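Long-range contacts in peptide amidase (Stenotrophomonas maltophilia, PDB 1M22), which probably hydrolyses amide bonds as an amidase-signature enzyme: residues V13-Q17 / G76-I81; D26-T31 / A62-D66; Y112-L117 / A240-D245; A172-N176 / R487-F492; A235-T239 / Y260-L266. All blocks are in the same frame, centred on the assembly; numbering follows the deposited sequence.

Contact 1: residues V13-Q17 / G76-I81; sequences VADLQ and GPLHGI
The carbonyl oxygen of G76 lies near the amide of Q17, at the start of a loop that folds around this one side chain. G76 has a positive phi of 140°, a conformation that suits glycine because a CB would be jammed against the preceding carbonyl. P77 follows in the second position of a type I turn, where its ring-fixed phi fits, and turns its carbonyl to Q17: NE2 donates to P77 O over 3.0 Å, from above the carbonyl plane. L78 sends a branch back toward the helix, and its CD2 meets V13 CG1 at 3.8 Å. H79 provides the second acceptor. Q17 NE2 reaches H79 O at 3.0 Å along a fairly straight bond (162°) lying in the plane of the glutamine amide. The two acceptors thus take the two N-H bonds of NE2, while R69 binds OE1, which fixes the rotation of the amide. Q17 gets there with CG anti to its N and a bend at chi2 (55°). The H79 ring points elsewhere, NE2 bonding to R65 O and ND1 to R75 N. G80 has the positive phi required at the third position of the type II turn from L78 to I81. I81 closes the apolar side: CD1 rests on L16 CB at 3.9 Å, and CG1 faces V13 CG1 at 4.1 Å. Two overlapping beta turns held by a glutamine of helix 13-21 therefore form the lead-in to strand 82-86, the central-sheet strand that ends at the active-site residue K86.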
# COMPACT_ATOMS: atom_id res chain seq x y z
N VAL A 13 9.71 -13.18 6.37
CA VAL A 13 10.82 -13.05 5.45
C VAL A 13 12.13 -13.55 6.07
O VAL A 13 12.88 -14.29 5.44
CB VAL A 13 11.00 -11.58 5.00
CG1 VAL A 13 12.28 -11.42 4.20
CG2 VAL A 13 9.80 -11.15 4.17
N ALA A 14 12.39 -13.14 7.31
CA ALA A 14 13.62 -13.55 7.99
C ALA A 14 13.69 -15.06 8.16
O ALA A 14 14.78 -15.64 8.11
CB ALA A 14 13.72 -12.86 9.34
N ASP A 15 12.55 -15.69 8.38
CA ASP A 15 12.52 -17.14 8.56
C ASP A 15 12.74 -17.84 7.22
O ASP A 15 13.47 -18.83 7.15
CB ASP A 15 11.20 -17.58 9.19
CG ASP A 15 11.09 -17.16 10.64
OD1 ASP A 15 11.95 -17.58 11.45
OD2 ASP A 15 10.16 -16.41 10.99
N LEU A 16 12.12 -17.34 6.16
CA LEU A 16 12.30 -17.93 4.84
C LEU A 16 13.78 -17.80 4.46
O LEU A 16 14.38 -18.72 3.91
CB LEU A 16 11.43 -17.21 3.80
CG LEU A 16 9.92 -17.41 3.94
CD1 LEU A 16 9.20 -16.49 2.96
CD2 LEU A 16 9.55 -18.87 3.67
N GLN A 17 14.36 -16.64 4.78
CA GLN A 17 15.77 -16.40 4.48
C GLN A 17 16.65 -17.35 5.28
O GLN A 17 17.63 -17.89 4.75
CB GLN A 17 16.13 -14.94 4.80
CG GLN A 17 17.54 -14.55 4.37
CD GLN A 17 17.80 -14.83 2.90
OE1 GLN A 17 18.65 -15.65 2.55
NE2 GLN A 17 17.06 -14.15 2.04
N GLY A 76 21.62 -9.98 0.19
CA GLY A 76 21.07 -9.39 1.40
C GLY A 76 19.87 -10.14 1.95
O GLY A 76 19.56 -11.25 1.50
N PRO A 77 19.16 -9.55 2.92
CA PRO A 77 17.98 -10.13 3.56
C PRO A 77 16.86 -10.61 2.64
O PRO A 77 16.10 -11.50 3.01
CB PRO A 77 17.51 -9.02 4.49
CG PRO A 77 18.77 -8.29 4.82
CD PRO A 77 19.46 -8.22 3.48
N LEU A 78 16.75 -10.01 1.46
CA LEU A 78 15.69 -10.38 0.53
C LEU A 78 16.12 -11.32 -0.60
O LEU A 78 15.34 -11.58 -1.52
CB LEU A 78 15.06 -9.13 -0.09
CG LEU A 78 14.41 -8.10 0.85
CD1 LEU A 78 13.77 -7.00 0.02
CD2 LEU A 78 13.37 -8.76 1.73
N HIS A 79 17.34 -11.84 -0.52
CA HIS A 79 17.84 -12.72 -1.56
C HIS A 79 16.96 -13.95 -1.76
O HIS A 79 16.83 -14.79 -0.86
CB HIS A 79 19.27 -13.17 -1.23
CG HIS A 79 19.98 -13.82 -2.37
ND1 HIS A 79 20.98 -13.18 -3.08
CD2 HIS A 79 19.82 -15.03 -2.95
CE1 HIS A 79 21.41 -13.98 -4.04
NE2 HIS A 79 20.73 -15.11 -3.98
N GLY A 80 16.35 -14.05 -2.94
CA GLY A 80 15.49 -15.18 -3.25
C GLY A 80 14.05 -15.09 -2.78
O GLY A 80 13.28 -16.03 -2.98
N ILE A 81 13.67 -13.98 -2.16
CA ILE A 81 12.31 -13.79 -1.66
C ILE A 81 11.34 -13.34 -2.76
O ILE A 81 11.55 -12.31 -3.39
CB ILE A 81 12.30 -12.73 -0.53
CG1 ILE A 81 13.15 -13.21 0.65
CG2 ILE A 81 10.87 -12.44 -0.09
CD1 ILE A 81 12.62 -14.44 1.35

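Contact 2: residues D26-T31 / A62-D66; sequences DSTTLT and AAERD
D26 meets D66 through its CB, 3.4 Å from D66 OD2, where the loop turns into helix 27-43. As the N-cap residue, D26 uses OD1 to accept from both T29 N (2.8 Å) and T29 OG1, its side chain short enough to bend back on the first turn. S27 is gripped from the other helix: its N donates to the syn lone pair of D66 OD1 at 2.8 Å, while its OG, bonded to G80 O, also lies against the A62 methyl. The N-H of T28 takes the second oxygen, OD2, at 3.0 Å, approaching on the syn side, 20° out of the carboxylate plane. D66 thus accepts from two N-H groups in the first turn of the neighbouring helix, and D26 caps that of T29; the positive end of the helix dipole probably eases the closeness of the two carboxylates. The helices run nearly antiparallel, at 152°, with short-segment axes 8.5 Å apart; this pair packs on strand 123-128, next to the outermost strand 51-54. So close a spacing suits alanine, for the CA atoms of T28 and A62 are 5.0 Å apart. T28 lays its CG2 alongside the A63 methyl, with CG2 to CB at 3.8 Å. One turn further on, T31 returns its OG1 to S27 O, with OG1 anti to its carbonyl carbon (chi1 -65°), which brings that oxygen within 3.5 Å of A62 CB.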
# COMPACT_ATOMS: atom_id res chain seq x y z
N ASP A 26 15.09 -23.48 -1.23
CA ASP A 26 15.71 -22.64 -2.24
C ASP A 26 14.65 -21.76 -2.88
O ASP A 26 13.45 -22.02 -2.74
CB ASP A 26 16.46 -23.45 -3.30
CG ASP A 26 15.61 -24.53 -3.92
OD1 ASP A 26 14.41 -24.29 -4.16
OD2 ASP A 26 16.17 -25.61 -4.19
N SER A 27 15.09 -20.72 -3.56
CA SER A 27 14.17 -19.78 -4.18
C SER A 27 13.24 -20.41 -5.21
O SER A 27 12.06 -20.05 -5.27
CB SER A 27 14.94 -18.63 -4.81
OG SER A 27 14.05 -17.60 -5.22
N THR A 28 13.74 -21.34 -6.02
CA THR A 28 12.88 -21.95 -7.03
C THR A 28 11.73 -22.74 -6.40
O THR A 28 10.61 -22.72 -6.90
CB THR A 28 13.68 -22.85 -8.00
OG1 THR A 28 14.40 -23.84 -7.26
CG2 THR A 28 14.65 -22.02 -8.81
N THR A 29 12.01 -23.43 -5.30
CA THR A 29 10.97 -24.21 -4.62
C THR A 29 9.91 -23.27 -4.06
O THR A 29 8.71 -23.48 -4.24
CB THR A 29 11.56 -25.05 -3.47
OG1 THR A 29 12.51 -25.98 -4.00
CG2 THR A 29 10.47 -25.81 -2.75
N LEU A 30 10.36 -22.22 -3.38
CA LEU A 30 9.45 -21.24 -2.79
C LEU A 30 8.64 -20.53 -3.87
O LEU A 30 7.42 -20.39 -3.76
CB LEU A 30 10.26 -20.22 -1.98
CG LEU A 30 9.50 -19.14 -1.21
CD1 LEU A 30 8.48 -19.77 -0.26
CD2 LEU A 30 10.49 -18.30 -0.43
N THR A 31 9.32 -20.11 -4.93
CA THR A 31 8.67 -19.42 -6.04
C THR A 31 7.62 -20.30 -6.71
O THR A 31 6.49 -19.86 -6.94
CB THR A 31 9.71 -18.97 -7.08
OG1 THR A 31 10.57 -17.98 -6.48
CG2 THR A 31 9.04 -18.36 -8.30
N ALA A 62 14.42 -16.76 -9.94
CA ALA A 62 14.62 -17.58 -8.75
C ALA A 62 15.83 -18.50 -8.92
O ALA A 62 16.64 -18.65 -8.00
CB ALA A 62 13.36 -18.40 -8.47
N ALA A 63 15.95 -19.12 -10.09
CA ALA A 63 17.05 -20.03 -10.37
C ALA A 63 18.40 -19.31 -10.37
O ALA A 63 19.41 -19.88 -9.96
CB ALA A 63 16.83 -20.73 -11.70
N GLU A 64 18.41 -18.06 -10.82
CA GLU A 64 19.64 -17.29 -10.84
C GLU A 64 20.03 -16.93 -9.41
O GLU A 64 21.20 -16.95 -9.05
CB GLU A 64 19.47 -16.03 -11.69
CG GLU A 64 20.78 -15.32 -12.02
CD GLU A 64 21.78 -16.22 -12.72
OE1 GLU A 64 21.38 -16.93 -13.68
OE2 GLU A 64 22.96 -16.23 -12.32
N ARG A 65 19.04 -16.59 -8.58
CA ARG A 65 19.32 -16.25 -7.19
C ARG A 65 19.89 -17.49 -6.49
O ARG A 65 20.78 -17.37 -5.65
CB ARG A 65 18.06 -15.79 -6.45
CG ARG A 65 17.32 -14.58 -7.05
CD ARG A 65 18.06 -13.25 -7.09
NE ARG A 65 18.99 -13.18 -8.18
CZ ARG A 65 18.95 -12.61 -9.38
NH1 ARG A 65 17.94 -11.91 -9.90
NH2 ARG A 65 20.03 -12.82 -10.10
N ASP A 66 19.38 -18.67 -6.82
CA ASP A 66 19.88 -19.89 -6.21
C ASP A 66 21.31 -20.19 -6.67
O ASP A 66 22.13 -20.65 -5.88
CB ASP A 66 18.97 -21.08 -6.52
CG ASP A 66 17.66 -21.04 -5.73
OD1 ASP A 66 17.64 -20.41 -4.65
OD2 ASP A 66 16.67 -21.65 -6.18

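Contact 3: residues Y112-L117 / A240-D245; sequences YLVRRL and AIAGRD
D245 lies flat over the ring of Y112, the two planes 17° apart. Its CB stands 3.9 Å from the ring centroid, 8° off the normal, as a CH-pi contact, and the carboxylate runs from there back toward the CG-CD1 side, with OD2 3.4 Å from Y112 CB. The side chains run past each other in opposite directions. Beside this pair, R116 NE donates to A240 O at 2.8 Å, the bond tilted from the guanidinium plane, and the same guanidinium turns a face to A242 O. Arginine suits the place because its chain, bent at chi3 (69°), carries a donor to the carbonyls where helix 231-241 runs out. A weak bond of 3.4 Å ties R116 NH1 to Y112 OH within the same helix. Apolar packing completes the first shell: L117 CD2 meets I241 CG2 at 3.7 Å, the two side chains lying side by side and pointing the same way. Further out, S210 and the backbone N of A247 hold the two oxygens of D245, which probably helps keep its carboxylate nearly parallel to the ring. R115 NH2 gives a bond to a water 2.9 Å away that also lies by D245 OD2. G243 follows the helix end with a positive phi that suits glycine, and a CB would crowd the R116 guanidinium. L117 continues onto L83 and L85 of strand 82-86. The contact belongs to the helical layer packed on the central sheet of the amidase-signature fold, with L113 about 9 Å, side chain to side chain, from the active-site K86.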
# COMPACT_ATOMS: atom_id res chain seq x y z
N TYR A 112 12.37 2.69 -10.35
CA TYR A 112 13.52 2.75 -9.45
C TYR A 112 13.42 1.76 -8.29
O TYR A 112 14.36 1.02 -8.02
CB TYR A 112 13.68 4.17 -8.89
CG TYR A 112 14.94 4.33 -8.06
CD1 TYR A 112 16.19 4.42 -8.67
CD2 TYR A 112 14.88 4.34 -6.66
CE1 TYR A 112 17.35 4.52 -7.91
CE2 TYR A 112 16.04 4.43 -5.90
CZ TYR A 112 17.27 4.52 -6.53
OH TYR A 112 18.43 4.59 -5.79
N LEU A 113 12.28 1.73 -7.60
CA LEU A 113 12.15 0.82 -6.46
C LEU A 113 12.23 -0.64 -6.87
O LEU A 113 12.63 -1.49 -6.08
CB LEU A 113 10.87 1.11 -5.68
CG LEU A 113 9.51 0.77 -6.27
CD1 LEU A 113 9.18 -0.70 -6.03
CD2 LEU A 113 8.46 1.64 -5.60
N VAL A 114 11.85 -0.94 -8.11
CA VAL A 114 11.91 -2.32 -8.59
C VAL A 114 13.38 -2.68 -8.85
O VAL A 114 13.80 -3.80 -8.58
CB VAL A 114 11.07 -2.50 -9.88
CG1 VAL A 114 11.29 -3.90 -10.45
CG2 VAL A 114 9.60 -2.29 -9.55
N ARG A 115 14.15 -1.72 -9.36
CA ARG A 115 15.57 -1.96 -9.59
C ARG A 115 16.21 -2.24 -8.23
O ARG A 115 17.06 -3.12 -8.10
CB ARG A 115 16.22 -0.75 -10.26
CG ARG A 115 15.67 -0.45 -11.65
CD ARG A 115 16.66 0.33 -12.50
NE ARG A 115 16.90 1.69 -12.03
CZ ARG A 115 16.04 2.70 -12.17
NH1 ARG A 115 14.87 2.50 -12.77
NH2 ARG A 115 16.35 3.91 -11.71
N ARG A 116 15.80 -1.49 -7.21
CA ARG A 116 16.36 -1.71 -5.88
C ARG A 116 15.99 -3.09 -5.33
O ARG A 116 16.82 -3.77 -4.74
CB ARG A 116 15.88 -0.63 -4.90
CG ARG A 116 16.44 0.75 -5.15
CD ARG A 116 16.13 1.68 -3.99
NE ARG A 116 16.86 1.32 -2.77
CZ ARG A 116 18.16 1.53 -2.59
NH1 ARG A 116 18.89 2.11 -3.54
NH2 ARG A 116 18.74 1.16 -1.45
N LEU A 117 14.74 -3.51 -5.54
CA LEU A 117 14.31 -4.82 -5.06
C LEU A 117 15.05 -5.94 -5.76
O LEU A 117 15.47 -6.91 -5.13
CB LEU A 117 12.80 -4.99 -5.26
CG LEU A 117 11.92 -4.20 -4.28
CD1 LEU A 117 10.48 -4.24 -4.76
CD2 LEU A 117 12.05 -4.79 -2.88
N ALA A 240 14.78 -2.05 1.84
CA ALA A 240 15.25 -2.24 0.47
C ALA A 240 14.80 -1.17 -0.53
O ALA A 240 15.56 -0.83 -1.44
CB ALA A 240 14.84 -3.62 -0.03
N ILE A 241 13.59 -0.65 -0.37
CA ILE A 241 13.09 0.34 -1.33
C ILE A 241 13.36 1.80 -1.02
O ILE A 241 13.30 2.64 -1.91
CB ILE A 241 11.56 0.16 -1.59
CG1 ILE A 241 10.76 0.43 -0.31
CG2 ILE A 241 11.29 -1.26 -2.10
CD1 ILE A 241 9.25 0.34 -0.52
N ALA A 242 13.66 2.12 0.24
CA ALA A 242 13.94 3.51 0.59
C ALA A 242 15.25 3.97 -0.03
O ALA A 242 16.22 3.21 -0.07
CB ALA A 242 14.00 3.67 2.11
N GLY A 243 15.28 5.21 -0.52
CA GLY A 243 16.51 5.72 -1.10
C GLY A 243 16.31 6.92 -1.99
O GLY A 243 15.24 7.12 -2.57
N ARG A 244 17.35 7.74 -2.11
CA ARG A 244 17.31 8.93 -2.94
C ARG A 244 17.41 8.56 -4.42
O ARG A 244 18.16 7.67 -4.81
CB ARG A 244 18.46 9.87 -2.57
CG ARG A 244 18.43 11.22 -3.27
CD ARG A 244 19.52 12.14 -2.75
NE ARG A 244 19.44 13.47 -3.34
CZ ARG A 244 20.25 14.48 -3.03
NH1 ARG A 244 21.21 14.31 -2.13
NH2 ARG A 244 20.10 15.65 -3.62
N ASP A 245 16.62 9.26 -5.24
CA ASP A 245 16.59 9.03 -6.68
C ASP A 245 16.55 10.39 -7.37
O ASP A 245 15.62 11.17 -7.14
CB ASP A 245 15.36 8.19 -7.04
CG ASP A 245 15.19 7.99 -8.54
OD1 ASP A 245 16.13 8.27 -9.32
OD2 ASP A 245 14.10 7.53 -8.95
O HOH W 1 15.14 6.55 -11.60

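Contact 4: residues A172-N176 / R487-F492; sequences AVAAN and RRPPHF
R487 and P490 crowd round A174 O at the tight end of this contact; R487 bonds to it and P490 packs against it. R487 NH2 donates to that oxygen at 2.9 Å (149°), the acceptor lying in the guanidinium plane, and P490 CD comes up to A174 O at 3.2 Å. Behind the bond the guanidinium runs alongside the alanine, NH1 4.0 Å from A174 CB, which is possible because so small a residue lets the flat group lie close. R487 reaches across with its chain extended, CG anti to N (chi1 173°), and its other nitrogens are taken up too: NE by a salt bridge to E10 and NH1 by G198 O. The guanidinium is therefore held in orientation from several sides. A174 O lies at the end of helix 167-174, which closes in a Schellman motif: N176, with positive phi, is the C-prime residue and its N bonds back to V173 O at 3.2 Å. Asparagine tolerates this left-handed conformation well, and R229 also donates to V173 O.

Away from the arginine the packing thins. P490 gives A175 CA no more than its CG, at 4.4 Å. F492 meets A175 only by its edge, CZ lying 3.9 Å from A175 CB, while R37 and L41 of helix 27-43 also border its partly exposed ring. Toward solvent P489 and R488 lie in the exposed chain, R488 folding its NH1 back above the plane of the R487 carbonyl.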
# COMPACT_ATOMS: atom_id res chain seq x y z
N ALA A 172 -3.25 -10.68 -1.99
CA ALA A 172 -2.19 -11.65 -2.24
C ALA A 172 -1.40 -11.96 -0.96
O ALA A 172 -1.09 -13.11 -0.68
CB ALA A 172 -1.26 -11.14 -3.32
N VAL A 173 -1.07 -10.93 -0.20
CA VAL A 173 -0.32 -11.14 1.03
C VAL A 173 -1.17 -11.88 2.06
O VAL A 173 -0.69 -12.80 2.73
CB VAL A 173 0.17 -9.79 1.61
CG1 VAL A 173 0.75 -9.99 3.00
CG2 VAL A 173 1.21 -9.19 0.68
N ALA A 174 -2.44 -11.51 2.17
CA ALA A 174 -3.34 -12.16 3.12
C ALA A 174 -3.58 -13.63 2.79
O ALA A 174 -3.76 -14.45 3.70
CB ALA A 174 -4.68 -11.42 3.16
N ALA A 175 -3.58 -13.95 1.50
CA ALA A 175 -3.82 -15.31 1.03
C ALA A 175 -2.54 -16.11 0.82
O ALA A 175 -2.57 -17.21 0.28
CB ALA A 175 -4.62 -15.27 -0.27
N ASN A 176 -1.41 -15.55 1.24
CA ASN A 176 -0.12 -16.21 1.09
C ASN A 176 0.22 -16.59 -0.35
O ASN A 176 0.71 -17.69 -0.63
CB ASN A 176 -0.03 -17.44 2.01
CG ASN A 176 0.11 -17.07 3.47
OD1 ASN A 176 -0.87 -17.07 4.23
ND2 ASN A 176 1.33 -16.75 3.88
N ARG A 487 -3.58 -11.07 13.86
CA ARG A 487 -3.88 -11.56 12.52
C ARG A 487 -4.28 -13.03 12.51
O ARG A 487 -3.69 -13.86 13.20
CB ARG A 487 -2.71 -11.37 11.56
CG ARG A 487 -2.97 -12.05 10.22
CD ARG A 487 -1.85 -11.85 9.21
NE ARG A 487 -1.90 -12.91 8.21
CZ ARG A 487 -2.76 -12.97 7.20
NH1 ARG A 487 -3.66 -12.00 7.02
NH2 ARG A 487 -2.76 -14.02 6.39
N ARG A 488 -5.29 -13.33 11.71
CA ARG A 488 -5.78 -14.69 11.53
C ARG A 488 -5.91 -14.84 10.02
O ARG A 488 -6.50 -13.98 9.36
CB ARG A 488 -7.14 -14.87 12.20
CG ARG A 488 -7.07 -14.87 13.72
CD ARG A 488 -6.33 -16.10 14.24
NE ARG A 488 -6.19 -16.11 15.69
CZ ARG A 488 -5.33 -15.35 16.37
NH1 ARG A 488 -4.52 -14.52 15.72
NH2 ARG A 488 -5.28 -15.43 17.69
N PRO A 489 -5.34 -15.91 9.44
CA PRO A 489 -5.44 -16.09 7.99
C PRO A 489 -6.87 -16.37 7.55
O PRO A 489 -7.70 -16.81 8.35
CB PRO A 489 -4.51 -17.27 7.73
CG PRO A 489 -4.66 -18.09 8.98
CD PRO A 489 -4.61 -17.03 10.06
N PRO A 490 -7.18 -16.09 6.28
CA PRO A 490 -8.52 -16.33 5.77
C PRO A 490 -8.75 -17.83 5.60
O PRO A 490 -7.81 -18.59 5.37
CB PRO A 490 -8.52 -15.59 4.43
CG PRO A 490 -7.10 -15.74 3.98
CD PRO A 490 -6.32 -15.47 5.25
N HIS A 491 -10.00 -18.25 5.73
CA HIS A 491 -10.34 -19.66 5.58
C HIS A 491 -11.04 -19.88 4.25
O HIS A 491 -12.06 -19.26 3.97
CB HIS A 491 -11.25 -20.11 6.73
CG HIS A 491 -11.60 -21.57 6.68
ND1 HIS A 491 -12.31 -22.12 5.64
CD2 HIS A 491 -11.34 -22.58 7.54
CE1 HIS A 491 -12.47 -23.42 5.86
NE2 HIS A 491 -11.89 -23.72 7.01
N PHE A 492 -10.47 -20.75 3.42
CA PHE A 492 -11.06 -21.05 2.12
C PHE A 492 -11.90 -22.32 2.21
O PHE A 492 -11.58 -23.23 2.97
CB PHE A 492 -9.97 -21.22 1.06
CG PHE A 492 -9.11 -20.00 0.88
CD1 PHE A 492 -7.87 -19.91 1.51
CD2 PHE A 492 -9.55 -18.93 0.11
CE1 PHE A 492 -7.07 -18.77 1.36
CE2 PHE A 492 -8.76 -17.79 -0.04
CZ PHE A 492 -7.52 -17.71 0.58

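Contact 5: residues A235-T239 / Y260-L266; sequences AAVLT and YDYTARL
L238 and Y260 cover the two faces of the Y262 ring. L238 CD2 sits over the centre, 3.7 Å from the centroid and 4° off the normal, a CH-pi contact of nearly ideal alignment. On the opposite face Y260 brings CD2 to 3.5 Å above the plane, offset toward the rim. T239 lies at the ring edge, its OG1 near the plane. The leucine gains its place with CG anti to N (chi1 -169°), and its branched end lets one methyl lie over the ring centre. Beyond these, I474 and L208 also touch Y262. The hydroxyl of T239 links the segments: Y262 N donates to T239 OG1 at 3.0 Å, and OG1 donates a hydrogen bond to A235 O at 2.9 Å, an acceptor that T239 N reaches from the other face of the carbonyl plane. A threonine suits this spot, since one oxygen both donates and accepts, while CG2 turns to Y260 O at 3.6 Å. Residues 262-265 form a short 3-10 turn in the connection from helix 231-241 to strand 275-279, lying between that helix and helix 470-484. An Asx turn leads into it, in which D261 OD1 takes T263 N and also T263 OG1 (2.6 Å). With its hydroxyl so engaged, T263 leaves CG2 to pack on A236 CA at 3.9 Å. At the far end A235 CB meets L266 CD2 at 4.2 Å. R265 NH1 binds Y260 OH, and its NE forms a salt bridge to E475.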
# COMPACT_ATOMS: atom_id res chain seq x y z
N ALA A 235 9.10 -3.97 7.43
CA ALA A 235 10.34 -3.25 7.72
C ALA A 235 11.46 -3.70 6.79
O ALA A 235 12.27 -2.89 6.34
CB ALA A 235 10.75 -3.45 9.18
N ALA A 236 11.51 -5.00 6.50
CA ALA A 236 12.53 -5.53 5.60
C ALA A 236 12.36 -4.94 4.20
O ALA A 236 13.32 -4.55 3.55
CB ALA A 236 12.44 -7.05 5.55
N VAL A 237 11.11 -4.87 3.74
CA VAL A 237 10.85 -4.31 2.43
C VAL A 237 11.18 -2.82 2.37
O VAL A 237 11.80 -2.36 1.41
CB VAL A 237 9.37 -4.54 2.02
CG1 VAL A 237 9.08 -3.82 0.71
CG2 VAL A 237 9.10 -6.02 1.86
N LEU A 238 10.80 -2.08 3.40
CA LEU A 238 11.07 -0.64 3.43
C LEU A 238 12.58 -0.39 3.36
O LEU A 238 13.04 0.53 2.69
CB LEU A 238 10.50 0.00 4.70
CG LEU A 238 10.50 1.54 4.70
CD1 LEU A 238 9.55 2.05 3.62
CD2 LEU A 238 10.08 2.06 6.06
N THR A 239 13.35 -1.22 4.06
CA THR A 239 14.80 -1.09 4.07
C THR A 239 15.37 -1.19 2.65
O THR A 239 16.32 -0.49 2.30
CB THR A 239 15.44 -2.18 4.96
OG1 THR A 239 14.99 -2.02 6.31
CG2 THR A 239 16.96 -2.09 4.91
N TYR A 260 19.72 3.07 6.25
CA TYR A 260 19.04 2.67 7.48
C TYR A 260 18.36 1.30 7.43
O TYR A 260 17.58 1.01 6.53
CB TYR A 260 18.01 3.73 7.85
CG TYR A 260 17.56 3.68 9.29
CD1 TYR A 260 18.34 4.23 10.30
CD2 TYR A 260 16.35 3.08 9.64
CE1 TYR A 260 17.93 4.20 11.63
CE2 TYR A 260 15.93 3.04 10.97
CZ TYR A 260 16.72 3.60 11.96
OH TYR A 260 16.30 3.58 13.26
N ASP A 261 18.67 0.48 8.43
CA ASP A 261 18.08 -0.84 8.55
C ASP A 261 16.87 -0.73 9.47
O ASP A 261 17.02 -0.69 10.70
CB ASP A 261 19.11 -1.82 9.12
CG ASP A 261 18.54 -3.20 9.37
OD1 ASP A 261 17.43 -3.49 8.87
OD2 ASP A 261 19.20 -4.00 10.06
N TYR A 262 15.68 -0.68 8.89
CA TYR A 262 14.47 -0.55 9.69
C TYR A 262 14.18 -1.77 10.56
O TYR A 262 13.41 -1.68 11.51
CB TYR A 262 13.27 -0.24 8.79
CG TYR A 262 13.34 1.14 8.16
CD1 TYR A 262 12.96 2.28 8.89
CD2 TYR A 262 13.81 1.31 6.86
CE1 TYR A 262 13.06 3.55 8.33
CE2 TYR A 262 13.91 2.58 6.30
CZ TYR A 262 13.54 3.69 7.03
OH TYR A 262 13.65 4.94 6.47
N THR A 263 14.80 -2.91 10.25
CA THR A 263 14.57 -4.10 11.07
C THR A 263 15.24 -3.95 12.43
O THR A 263 14.94 -4.69 13.37
CB THR A 263 15.07 -5.40 10.39
OG1 THR A 263 16.51 -5.40 10.32
CG2 THR A 263 14.49 -5.53 8.99
N ALA A 264 16.14 -2.97 12.55
CA ALA A 264 16.81 -2.71 13.82
C ALA A 264 15.81 -2.07 14.79
O ALA A 264 16.02 -2.05 16.00
CB ALA A 264 17.99 -1.77 13.61
N ARG A 265 14.70 -1.56 14.25
CA ARG A 265 13.67 -0.92 15.05
C ARG A 265 12.59 -1.89 15.52
O ARG A 265 11.59 -1.48 16.11
CB ARG A 265 13.03 0.23 14.26
CG ARG A 265 13.97 1.41 13.99
CD ARG A 265 14.10 2.31 15.21
NE ARG A 265 14.80 1.68 16.33
CZ ARG A 265 16.10 1.37 16.33
NH1 ARG A 265 16.85 1.65 15.27
NH2 ARG A 265 16.64 0.80 17.39
N LEU A 266 12.78 -3.18 15.26
CA LEU A 266 11.82 -4.19 15.69
C LEU A 266 12.11 -4.49 17.16
O LEU A 266 12.65 -5.54 17.51
CB LEU A 266 11.95 -5.45 14.82
CG LEU A 266 11.69 -5.20 13.33
CD1 LEU A 266 12.00 -6.47 12.54
CD2 LEU A 266 10.24 -4.76 13.10

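In the fold
Contacts 1 and 2 lie side by side, centres 11 Å apart, near the 51-54 end of the eleven-stranded sheet: helices 13-21, 27-43 and 58-70 and the loop 76-81 meet there, and H79 and S27 join them through hydrogen bonds to R65 and G80. Contact 2 falls wholly within the span between the two segments of contact 1. L78 then carries the packing on to A236 of contact 5 and A240 of contact 3, two contacts that share helix 231-241, their centres 14 Å apart. Contact 4 touches none of the others; contacts 1 and 2 are each about 8 Å off between nearest atoms. Contact 1 fastens N-terminal helix 13-21, contact 4 the C-terminal tail; contacts 3 and 5 join helices and loops within the fold.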